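Local structure of extracellular solute-binding protein, family 1 (Bifidobacterium longum subsp. infantis ATCC 15697, 3OMB) at residues A[310-315]-A[438-443]; A[469-474]-A[524-529]. The protein probably captures a solute, perhaps a carbohydrate, outside the cell for delivery to an ABC transporter, and binds a magnesium ion. One frame throughout, in Å; residues are numbered along the deposited sequence.

Contact 1 and contact 2 lie on opposite sides of the chain's centre, their midpoints about 34 Å apart, and have no atoms in touch. Contact 1 is partly buried: the start of helix 313-317 meets helix 436-452 through a glutamate shared by two serines, beside a leucine on a tryptophan face. Contact 2 is buried, lies farther from the centre of the chain and has no hydrogen bond across it; a selenomethionine packed against two tryptophans joins the loop leading into helix 473-486 to the C-terminal helix 519-534. Polar capping chemistry at the first thus gives way to aromatic packing at the second. Both lie away from the magnesium site.

Contact 1 of 2, residues A[310-315]-A[438-443]; sequences GWSPSD and ADELIE
The indole of W311 carries L441 over one face and has the carboxylate oxygen OE1 of E440 at its edge. L441 CD1 sits 3.8 Å from the centroid of the six-membered ring, close to the ring normal, in a CH-pi contact shifted toward the rim. The other branch also bears on this end of the indole, L441 CD2 lying 3.7 Å from W311 CH2. E440 OE1 approaches near the ring plane, 4.0 Å from W311 CD1, with the carboxylate turned 77° from the indole. H437, just before the helical segment, also stacks on W311, and the loop residues W223 and Y224 touch it. Beyond the indole the contact turns polar. S312 is the N-cap of helix 313-317, which follows strand 305-310 of a mixed sheet in this solute-binding protein. With chi1 at 76°, its OG lies between the backbone N and the carbonyl carbon and accepts the capping bond from D315 N (2.9 Å from D315 N to S312 OG). S312 OG also donates to E440 OE1 at 2.9 Å, meeting that oxygen 49° out of the carboxylate plane, and is therefore gripped by two bonds. S314 OG adds a weak hydrogen bond to E440 OE2, 3.3 Å long. E440 reaches both serines because its chain runs extended beyond CG from helix 436-452. Without the carboxylate, as with an alanine at E440, S312 OG and S314 OG would probably lose these acceptors. The N-terminal end of helix 313-317 may favour the charged form of E440, whereas D315, with OD1 5.5 Å from E440 OE1, would perhaps oppose it mildly.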
ATOM      1  N   GLY A 310      -1.537  -3.307  12.115  1.00 17.25           N
ATOM      2  CA  GLY A 310      -2.483  -2.337  11.588  1.00 17.35           C
ATOM      3  C   GLY A 310      -1.881  -0.986  11.301  1.00 17.76           C
ATOM      4  O   GLY A 310      -0.662  -0.822  11.345  1.00 17.70           O
ATOM      5  N   TRP A 311      -2.744  -0.022  10.985  1.00 18.55           N
ATOM      6  CA  TRP A 311      -2.291   1.330  10.636  1.00 19.53           C
ATOM      7  C   TRP A 311      -1.877   2.126  11.873  1.00 19.59           C
ATOM      8  O   TRP A 311      -0.742   2.623  11.954  1.00 20.75           O
ATOM      9  CB  TRP A 311      -3.386   2.063   9.854  1.00 19.17           C
ATOM     10  CG  TRP A 311      -3.038   3.450   9.376  1.00 20.60           C
ATOM     11  CD1 TRP A 311      -3.316   4.620  10.008  1.00 22.00           C
ATOM     12  CD2 TRP A 311      -2.376   3.807   8.147  1.00 20.82           C
ATOM     13  NE1 TRP A 311      -2.876   5.695   9.254  1.00 22.98           N
ATOM     14  CE2 TRP A 311      -2.297   5.222   8.108  1.00 22.11           C
ATOM     15  CE3 TRP A 311      -1.862   3.075   7.078  1.00 20.10           C
ATOM     16  CZ2 TRP A 311      -1.720   5.920   7.040  1.00 21.78           C
ATOM     17  CZ3 TRP A 311      -1.295   3.770   6.000  1.00 22.26           C
ATOM     18  CH2 TRP A 311      -1.213   5.185   6.002  1.00 21.28           C
ATOM     19  N   SER A 312      -2.792   2.231  12.837  1.00 20.20           N
ATOM     20  CA  SER A 312      -2.638   3.119  13.991  1.00 20.59           C
ATOM     21  C   SER A 312      -3.653   2.781  15.087  1.00 20.94           C
ATOM     22  O   SER A 312      -4.717   2.232  14.803  1.00 21.02           O
ATOM     23  CB  SER A 312      -2.831   4.582  13.569  1.00 20.75           C
ATOM     24  OG  SER A 312      -4.208   4.872  13.367  1.00 20.38           O
ATOM     25  N   PRO A 313      -3.331   3.118  16.345  1.00 21.16           N
ATOM     26  CA  PRO A 313      -4.292   2.917  17.426  1.00 21.12           C
ATOM     27  C   PRO A 313      -5.659   3.494  17.077  1.00 22.00           C
ATOM     28  O   PRO A 313      -6.666   2.855  17.307  1.00 21.59           O
ATOM     29  CB  PRO A 313      -3.667   3.695  18.581  1.00 20.97           C
ATOM     30  CG  PRO A 313      -2.177   3.476  18.351  1.00 21.30           C
ATOM     31  CD  PRO A 313      -2.057   3.679  16.841  1.00 20.96           C
ATOM     32  N   SER A 314      -5.696   4.698  16.523  1.00 23.30           N
ATOM     33  CA  SER A 314      -6.965   5.299  16.199  1.00 24.65           C
ATOM     34  C   SER A 314      -7.686   4.569  15.063  1.00 25.10           C
ATOM     35  O   SER A 314      -8.882   4.348  15.139  1.00 25.12           O
ATOM     36  CB  SER A 314      -6.770   6.754  15.827  1.00 25.30           C
ATOM     37  OG  SER A 314      -7.936   7.217  15.191  1.00 27.02           O
ATOM     38  N   ASP A 315      -6.968   4.205  14.011  1.00 25.47           N
ATOM     39  CA  ASP A 315      -7.611   3.544  12.876  1.00 26.34           C
ATOM     40  C   ASP A 315      -8.144   2.162  13.253  1.00 25.65           C
ATOM     41  O   ASP A 315      -9.221   1.763  12.820  1.00 24.73           O
ATOM     42  CB  ASP A 315      -6.635   3.409  11.706  1.00 27.59           C
ATOM     43  CG  ASP A 315      -7.340   3.059  10.391  1.00 31.19           C
ATOM     44  OD1 ASP A 315      -8.259   3.809   9.985  1.00 35.03           O
ATOM     45  OD2 ASP A 315      -6.977   2.034   9.764  1.00 34.41           O
ATOM     46  N   ALA A 438      -2.491  11.273   8.383  1.00 26.85           N
ATOM     47  CA  ALA A 438      -1.050  11.509   8.274  1.00 26.27           C
ATOM     48  C   ALA A 438      -0.408  11.676   9.649  1.00 26.14           C
ATOM     49  O   ALA A 438       0.610  11.047   9.932  1.00 25.45           O
ATOM     50  CB  ALA A 438      -0.778  12.743   7.416  1.00 26.05           C
ATOM     51  N   ASP A 439      -0.998  12.525  10.496  1.00 26.44           N
ATOM     52  CA  ASP A 439      -0.514  12.714  11.869  1.00 27.20           C
ATOM     53  C   ASP A 439      -0.351  11.414  12.677  1.00 27.13           C
ATOM     54  O   ASP A 439       0.653  11.243  13.362  1.00 27.16           O
ATOM     55  CB  ASP A 439      -1.392  13.703  12.629  1.00 27.60           C
ATOM     56  CG  ASP A 439      -1.319  15.117  12.053  1.00 29.68           C
ATOM     57  OD1 ASP A 439      -0.500  15.389  11.128  1.00 29.35           O
ATOM     58  OD2 ASP A 439      -2.107  15.963  12.532  1.00 33.37           O
ATOM     59  N   GLU A 440      -1.324  10.505  12.599  1.00 27.23           N
ATOM     60  CA  GLU A 440      -1.231   9.225  13.302  1.00 27.64           C
ATOM     61  C   GLU A 440      -0.124   8.363  12.700  1.00 27.22           C
ATOM     62  O   GLU A 440       0.537   7.597  13.409  1.00 26.60           O
ATOM     63  CB  GLU A 440      -2.519   8.428  13.183  1.00 28.05           C
ATOM     64  CG  GLU A 440      -3.748   9.050  13.781  1.00 30.52           C
ATOM     65  CD  GLU A 440      -4.997   8.503  13.105  1.00 32.76           C
ATOM     66  OE1 GLU A 440      -4.883   7.477  12.387  1.00 31.99           O
ATOM     67  OE2 GLU A 440      -6.085   9.097  13.286  1.00 35.71           O
ATOM     68  N   LEU A 441       0.053   8.476  11.387  1.00 27.05           N
ATOM     69  CA  LEU A 441       1.095   7.719  10.693  1.00 27.37           C
ATOM     70  C   LEU A 441       2.479   8.169  11.164  1.00 27.37           C
ATOM     71  O   LEU A 441       3.320   7.346  11.520  1.00 27.21           O
ATOM     72  CB  LEU A 441       0.955   7.845   9.164  1.00 27.18           C
ATOM     73  CG  LEU A 441       1.866   6.921   8.356  1.00 27.11           C
ATOM     74  CD1 LEU A 441       1.545   5.473   8.688  1.00 26.93           C
ATOM     75  CD2 LEU A 441       1.718   7.200   6.871  1.00 26.04           C
ATOM     76  N   ILE A 442       2.691   9.479  11.165  1.00 28.13           N
ATOM     77  CA  ILE A 442       3.936  10.085  11.640  1.00 29.10           C
ATOM     78  C   ILE A 442       4.290   9.581  13.049  1.00 28.89           C
ATOM     79  O   ILE A 442       5.413   9.146  13.285  1.00 28.98           O
ATOM     80  CB  ILE A 442       3.882  11.654  11.583  1.00 29.50           C
ATOM     81  CG1 ILE A 442       3.941  12.160  10.126  1.00 30.74           C
ATOM     82  CG2 ILE A 442       4.987  12.302  12.453  1.00 29.70           C
ATOM     83  CD1 ILE A 442       5.365  12.177   9.495  1.00 32.88           C
ATOM     84  N   GLU A 443       3.335   9.623  13.972  1.00 28.58           N
ATOM     85  CA  GLU A 443       3.603   9.181  15.333  1.00 28.57           C
ATOM     86  C   GLU A 443       4.008   7.686  15.461  1.00 26.96           C
ATOM     87  O   GLU A 443       5.002   7.361  16.145  1.00 26.03           O
ATOM     88  CB  GLU A 443       2.422   9.524  16.230  1.00 29.85           C
ATOM     89  CG  GLU A 443       2.754   9.469  17.717  1.00 35.66           C
ATOM     90  CD  GLU A 443       3.245  10.815  18.294  1.00 42.56           C
ATOM     91  OE1 GLU A 443       3.966  11.595  17.591  1.00 45.47           O
ATOM     92  OE2 GLU A 443       2.898  11.085  19.476  1.00 45.85           O
TER

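Contact 2 of 2, residues A[469-474]-A[524-529]; sequences DNMDPS and KIWQKW
M471, present as selenomethionine, lays its side chain between the rings of W529 and W526 and touches a face of each. With CG anti to the carbonyl carbon (chi1 -71°) and the chain fully extended beyond it (chi2 -180°), the side chain passes over W529 and delivers its methyl to W526. M471 CG stands 3.6 Å from the centroid of the five-membered ring of W529, only 2° off the normal. The selenium follows obliquely, M471 SE being 4.3 Å from that same centroid. M471 CE then settles over one face of W526, 3.5 Å from the centroid of its six-membered ring and shifted toward the rim, with W526 CZ3 the ring atom nearest to it. Although CB of W526 points away from 469-474 and that of W529 toward it, the two tryptophans share the same first-torsion well, and each brings a ring face to the selenomethionine. Farther along the W529 indole, D472 N lies 3.5 Å from W529 CZ2, and N470 O approaches CZ3 of that ring obliquely. D472 sets its carboxylate nearly perpendicular to the W529 ring, with OD2 in plane at the edge. D472 occupies the N-cap position of helix 473-486 but makes no capping bond. D475, in the first turn of that helix, accepts a hydrogen bond from W529 NE1, which helps to hold the indole's rotation, and forms a salt bridge with K528. L479 of the same helix touches M471 and W526. The double Met-aromatic contact, in which one long flexible side chain serves two aromatic faces, fastens the loop leading into helix 473-486 to the C-terminal helix 519-534.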
ATOM      1  N   ASP A 469       4.750  -3.969 -13.587  1.00 28.91           N
ATOM      2  CA  ASP A 469       4.307  -2.924 -14.476  1.00 30.63           C
ATOM      3  C   ASP A 469       5.469  -2.217 -15.198  1.00 30.08           C
ATOM      4  O   ASP A 469       5.254  -1.557 -16.217  1.00 30.64           O
ATOM      5  CB  ASP A 469       3.511  -1.931 -13.639  1.00 31.69           C
ATOM      6  CG  ASP A 469       2.636  -1.064 -14.458  1.00 35.79           C
ATOM      7  OD1 ASP A 469       2.608   0.150 -14.150  1.00 40.52           O
ATOM      8  OD2 ASP A 469       1.977  -1.584 -15.400  1.00 39.23           O
ATOM      9  N   ASN A 470       6.686  -2.382 -14.674  1.00 29.14           N
ATOM     10  CA  ASN A 470       7.918  -1.839 -15.262  1.00 28.80           C
ATOM     11  C   ASN A 470       8.828  -2.875 -15.972  1.00 28.53           C
ATOM     12  O   ASN A 470      10.045  -2.669 -16.094  1.00 27.88           O
ATOM     13  CB  ASN A 470       8.730  -1.131 -14.168  1.00 28.63           C
ATOM     14  CG  ASN A 470       9.057   0.324 -14.532  1.00 29.26           C
ATOM     15  OD1 ASN A 470       8.754   0.783 -15.637  1.00 29.18           O
ATOM     16  ND2 ASN A 470       9.683   1.048 -13.600  1.00 28.07           N
HETATM   17  N   MSE A 471       8.233  -3.980 -16.407  1.00 28.42           N
HETATM   18  CA  MSE A 471       8.924  -5.090 -17.080  1.00 29.31           C
HETATM   19  C   MSE A 471       8.436  -5.223 -18.515  1.00 30.41           C
HETATM   20  O   MSE A 471       7.390  -4.674 -18.844  1.00 31.37           O
HETATM   21  CB  MSE A 471       8.526  -6.399 -16.423  1.00 28.83           C
HETATM   22  CG  MSE A 471       9.061  -6.613 -15.090  1.00 29.11           C
HETATM   23 SE   MSE A 471       8.466  -8.321 -14.420  0.75 29.08          SE
HETATM   24  CE  MSE A 471       9.384  -8.054 -12.740  1.00 28.72           C
ATOM     25  N   ASP A 472       9.152  -5.991 -19.338  1.00 30.73           N
ATOM     26  CA  ASP A 472       8.623  -6.505 -20.615  1.00 32.41           C
ATOM     27  C   ASP A 472       7.287  -7.249 -20.374  1.00 31.22           C
ATOM     28  O   ASP A 472       7.149  -7.938 -19.362  1.00 30.70           O
ATOM     29  CB  ASP A 472       9.592  -7.534 -21.239  1.00 33.79           C
ATOM     30  CG  ASP A 472      10.951  -6.941 -21.646  1.00 38.10           C
ATOM     31  OD1 ASP A 472      11.084  -5.699 -21.818  1.00 43.88           O
ATOM     32  OD2 ASP A 472      11.902  -7.745 -21.830  1.00 42.08           O
ATOM     33  N   PRO A 473       6.319  -7.139 -21.305  1.00 31.09           N
ATOM     34  CA  PRO A 473       5.099  -7.944 -21.180  1.00 30.51           C
ATOM     35  C   PRO A 473       5.339  -9.457 -21.155  1.00 29.85           C
ATOM     36  O   PRO A 473       4.589 -10.182 -20.498  1.00 29.95           O
ATOM     37  CB  PRO A 473       4.270  -7.568 -22.418  1.00 30.67           C
ATOM     38  CG  PRO A 473       5.054  -6.568 -23.173  1.00 31.07           C
ATOM     39  CD  PRO A 473       6.173  -6.077 -22.321  1.00 31.10           C
ATOM     40  N   SER A 474       6.363  -9.940 -21.844  1.00 29.13           N
ATOM     41  CA  SER A 474       6.625 -11.378 -21.819  1.00 29.07           C
ATOM     42  C   SER A 474       7.106 -11.833 -20.441  1.00 27.78           C
ATOM     43  O   SER A 474       6.836 -12.956 -20.034  1.00 27.53           O
ATOM     44  CB  SER A 474       7.626 -11.786 -22.891  1.00 29.82           C
ATOM     45  OG  SER A 474       8.841 -11.070 -22.695  1.00 33.22           O
ATOM     46  N   LYS A 524      14.583 -15.749 -10.480  1.00 15.77           N
ATOM     47  CA  LYS A 524      15.579 -15.333 -11.462  1.00 16.47           C
ATOM     48  C   LYS A 524      15.107 -14.122 -12.286  1.00 16.26           C
ATOM     49  O   LYS A 524      15.874 -13.182 -12.538  1.00 17.31           O
ATOM     50  CB  LYS A 524      15.951 -16.496 -12.383  1.00 16.04           C
ATOM     51  CG  LYS A 524      16.977 -16.092 -13.470  1.00 17.59           C
ATOM     52  CD  LYS A 524      17.751 -17.299 -13.968  1.00 16.98           C
ATOM     53  CE  LYS A 524      16.852 -18.277 -14.694  1.00 13.76           C
ATOM     54  NZ  LYS A 524      17.698 -19.349 -15.342  1.00 14.99           N
ATOM     55  N   ILE A 525      13.840 -14.126 -12.658  1.00 15.53           N
ATOM     56  CA  ILE A 525      13.276 -12.986 -13.366  1.00 16.18           C
ATOM     57  C   ILE A 525      13.272 -11.704 -12.515  1.00 15.92           C
ATOM     58  O   ILE A 525      13.725 -10.649 -12.974  1.00 16.37           O
ATOM     59  CB  ILE A 525      11.871 -13.320 -13.943  1.00 16.14           C
ATOM     60  CG1 ILE A 525      12.028 -14.320 -15.096  1.00 16.38           C
ATOM     61  CG2 ILE A 525      11.167 -12.052 -14.351  1.00 15.48           C
ATOM     62  CD1 ILE A 525      10.707 -15.060 -15.515  1.00 17.79           C
ATOM     63  N   TRP A 526      12.811 -11.794 -11.272  1.00 16.69           N
ATOM     64  CA  TRP A 526      12.926 -10.651 -10.359  1.00 16.38           C
ATOM     65  C   TRP A 526      14.365 -10.192 -10.144  1.00 16.09           C
ATOM     66  O   TRP A 526      14.630  -8.982 -10.118  1.00 16.89           O
ATOM     67  CB  TRP A 526      12.268 -10.949  -9.032  1.00 16.61           C
ATOM     68  CG  TRP A 526      10.784 -10.898  -9.077  1.00 18.17           C
ATOM     69  CD1 TRP A 526       9.918 -11.951  -8.946  1.00 18.17           C
ATOM     70  CD2 TRP A 526       9.981  -9.737  -9.251  1.00 20.06           C
ATOM     71  NE1 TRP A 526       8.622 -11.515  -9.029  1.00 18.32           N
ATOM     72  CE2 TRP A 526       8.629 -10.156  -9.214  1.00 20.97           C
ATOM     73  CE3 TRP A 526      10.268  -8.376  -9.436  1.00 22.30           C
ATOM     74  CZ2 TRP A 526       7.565  -9.263  -9.357  1.00 22.08           C
ATOM     75  CZ3 TRP A 526       9.211  -7.482  -9.555  1.00 24.33           C
ATOM     76  CH2 TRP A 526       7.872  -7.933  -9.523  1.00 24.86           C
ATOM     77  N   GLN A 527      15.296 -11.131 -10.005  1.00 15.73           N
ATOM     78  CA  GLN A 527      16.723 -10.765  -9.908  1.00 15.86           C
ATOM     79  C   GLN A 527      17.176  -9.925 -11.100  1.00 16.53           C
ATOM     80  O   GLN A 527      17.940  -8.965 -10.937  1.00 17.20           O
ATOM     81  CB  GLN A 527      17.630 -11.993  -9.784  1.00 15.53           C
ATOM     82  CG  GLN A 527      19.166 -11.666  -9.603  1.00 15.92           C
ATOM     83  CD  GLN A 527      19.524 -11.235  -8.158  1.00 17.97           C
ATOM     84  OE1 GLN A 527      19.357 -12.016  -7.222  1.00 18.00           O
ATOM     85  NE2 GLN A 527      20.023  -9.995  -7.985  1.00 16.07           N
ATOM     86  N   LYS A 528      16.710 -10.291 -12.294  1.00 16.82           N
ATOM     87  CA  LYS A 528      17.154  -9.626 -13.506  1.00 17.43           C
ATOM     88  C   LYS A 528      16.635  -8.199 -13.509  1.00 17.80           C
ATOM     89  O   LYS A 528      17.386  -7.275 -13.781  1.00 18.06           O
ATOM     90  CB  LYS A 528      16.659 -10.366 -14.757  1.00 17.49           C
ATOM     91  CG  LYS A 528      16.933  -9.591 -16.071  1.00 18.62           C
ATOM     92  CD  LYS A 528      16.433 -10.295 -17.301  1.00 19.87           C
ATOM     93  CE  LYS A 528      14.909 -10.286 -17.400  1.00 19.81           C
ATOM     94  NZ  LYS A 528      14.440 -10.880 -18.725  1.00 18.80           N
ATOM     95  N   TRP A 529      15.346  -8.022 -13.209  1.00 18.05           N
ATOM     96  CA  TRP A 529      14.789  -6.672 -13.185  1.00 18.47           C
ATOM     97  C   TRP A 529      15.346  -5.811 -12.046  1.00 18.70           C
ATOM     98  O   TRP A 529      15.618  -4.612 -12.244  1.00 18.12           O
ATOM     99  CB  TRP A 529      13.259  -6.698 -13.217  1.00 18.58           C
ATOM    100  CG  TRP A 529      12.827  -7.160 -14.561  1.00 19.61           C
ATOM    101  CD1 TRP A 529      12.392  -8.419 -14.907  1.00 20.62           C
ATOM    102  CD2 TRP A 529      12.873  -6.405 -15.770  1.00 20.12           C
ATOM    103  NE1 TRP A 529      12.135  -8.475 -16.254  1.00 19.63           N
ATOM    104  CE2 TRP A 529      12.431  -7.260 -16.813  1.00 20.36           C
ATOM    105  CE3 TRP A 529      13.220  -5.082 -16.075  1.00 20.21           C
ATOM    106  CZ2 TRP A 529      12.321  -6.832 -18.142  1.00 21.09           C
ATOM    107  CZ3 TRP A 529      13.135  -4.662 -17.409  1.00 21.55           C
ATOM    108  CH2 TRP A 529      12.684  -5.533 -18.424  1.00 21.33           C
TER